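Local structure of possible prolidase (Bifidobacterium longum NCC2705, 2P9B) at residues V138-E141 and V142-L145. The protein is a putative prolidase of the amidohydrolase family that probably hydrolyses carbon-nitrogen bonds, though its substrate is not established. Residues are numbered along the deposited sequence; the frame is centred on the assembly and turned at random.
Sequences VGYE and VVTL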
loop_
_atom_site.group_PDB
_atom_site.type_symbol
_atom_site.label_atom_id
_atom_site.label_comp_id
_atom_site.label_asym_id
_atom_site.label_seq_id
_atom_site.Cartn_x
_atom_site.Cartn_y
_atom_site.Cartn_z
ATOM N N VAL A 138 4.586 -12.547 10.473
ATOM C CA VAL A 138 5.333 -13.633 11.101
ATOM C C VAL A 138 4.379 -14.804 11.317
ATOM O O VAL A 138 4.660 -15.938 10.928
ATOM C CB VAL A 138 5.931 -13.199 12.456
ATOM C CG1 VAL A 138 6.573 -14.392 13.149
ATOM C CG2 VAL A 138 6.958 -12.102 12.238
ATOM N N GLY A 139 3.243 -14.509 11.938
ATOM C CA GLY A 139 2.235 -15.520 12.194
ATOM C C GLY A 139 0.878 -14.905 11.921
ATOM O O GLY A 139 0.661 -14.333 10.856
ATOM N N TYR A 140 -0.032 -14.999 12.883
ATOM C CA TYR A 140 -1.357 -14.427 12.700
ATOM C C TYR A 140 -1.629 -13.250 13.633
ATOM O O TYR A 140 -2.782 -12.921 13.935
ATOM C CB TYR A 140 -2.403 -15.534 12.847
ATOM C CG TYR A 140 -2.232 -16.575 11.765
ATOM C CD1 TYR A 140 -2.386 -16.233 10.422
ATOM C CD2 TYR A 140 -1.826 -17.877 12.071
ATOM C CE1 TYR A 140 -2.134 -17.153 9.403
ATOM C CE2 TYR A 140 -1.570 -18.808 11.054
ATOM C CZ TYR A 140 -1.726 -18.437 9.725
ATOM O OH TYR A 140 -1.463 -19.338 8.715
ATOM N N GLU A 141 -0.546 -12.589 14.047
ATOM C CA GLU A 141 -0.628 -11.436 14.937
ATOM C C GLU A 141 -1.282 -10.222 14.283
ATOM O O GLU A 141 -1.870 -9.384 14.973
ATOM C CB GLU A 141 0.771 -11.053 15.451
ATOM C CG GLU A 141 1.753 -10.499 14.408
ATOM C CD GLU A 141 2.289 -11.552 13.446
ATOM O OE1 GLU A 141 2.160 -12.760 13.736
ATOM O OE2 GLU A 141 2.859 -11.170 12.404
ATOM N N VAL A 142 -1.171 -10.106 12.962
ATOM C CA VAL A 142 -1.791 -8.972 12.281
ATOM C C VAL A 142 -3.285 -9.246 12.143
ATOM O O VAL A 142 -4.100 -8.328 12.202
ATOM C CB VAL A 142 -1.165 -8.714 10.890
ATOM C CG1 VAL A 142 -1.761 -7.448 10.275
ATOM C CG2 VAL A 142 0.342 -8.542 11.033
ATOM N N VAL A 143 -3.651 -10.511 11.970
ATOM C CA VAL A 143 -5.062 -10.854 11.876
ATOM C C VAL A 143 -5.700 -10.430 13.199
ATOM O O VAL A 143 -6.766 -9.828 13.230
ATOM C CB VAL A 143 -5.268 -12.372 11.677
ATOM C CG1 VAL A 143 -6.740 -12.732 11.854
ATOM C CG2 VAL A 143 -4.806 -12.773 10.285
ATOM N N THR A 144 -5.020 -10.745 14.293
ATOM C CA THR A 144 -5.509 -10.393 15.613
ATOM C C THR A 144 -5.690 -8.886 15.750
ATOM O O THR A 144 -6.738 -8.421 16.203
ATOM C CB THR A 144 -4.542 -10.900 16.688
ATOM O OG1 THR A 144 -4.479 -12.328 16.613
ATOM C CG2 THR A 144 -5.006 -10.486 18.072
ATOM N N LEU A 145 -4.669 -8.131 15.353
ATOM C CA LEU A 145 -4.707 -6.671 15.427
ATOM C C LEU A 145 -5.838 -6.110 14.565
ATOM O O LEU A 145 -6.596 -5.241 14.997
ATOM C CB LEU A 145 -3.365 -6.086 14.971
ATOM C CG LEU A 145 -3.269 -4.556 14.918
ATOM C CD1 LEU A 145 -3.470 -3.981 16.308
ATOM C CD2 LEU A 145 -1.905 -4.147 14.361
HETATM O O HOH W 1 -0.931 -11.999 10.727
HETATM O O HOH W 2 -5.027 -14.651 15.054
#
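The N-terminal end of helix 141-150 is built here, with Y140 at the N-cap and its carbonyl taking the first helical bond from T144. T144 N lies 3.1 Å from Y140 O. The next backbone bond follows one residue on, from L145 N to E141 O at 3.1 Å. A water bridges Y140 O and T144 OG1. A second water accepts from V142 N at 2.9 Å and donates to G139 O, so it links the loop to an amide of the first turn. The side chain of E141 folds back over the loop. Its CG stands between the backbone N and the carbonyl carbon (chi1 68°), and the chain bends at chi2. This brings the carboxylate to the amides just before the helix. E141 OE1 accepts from G139 N at 2.7 Å and E141 OE2 from V138 N at 2.9 Å, both through syn lone pairs; G139 N also makes a weak bond to OE2. With an alanine in place of E141, the amides of V138 and G139 would probably lose these acceptors and the loop would be freer to shift. V143 CG2 meets the edge of the Y140 ring, near its plane, 4.2 Å from Y140 CD1. The ring's hydroxyl is hydrogen-bonded to N194. V142 and L145 pack on I159 of strand 158-160, while L145 also touches A121 of helix 113-126. The arrangement is a helix N-terminus following strand 129-134, as in the beta-alpha units of the TIM-barrel fold of amidohydrolases.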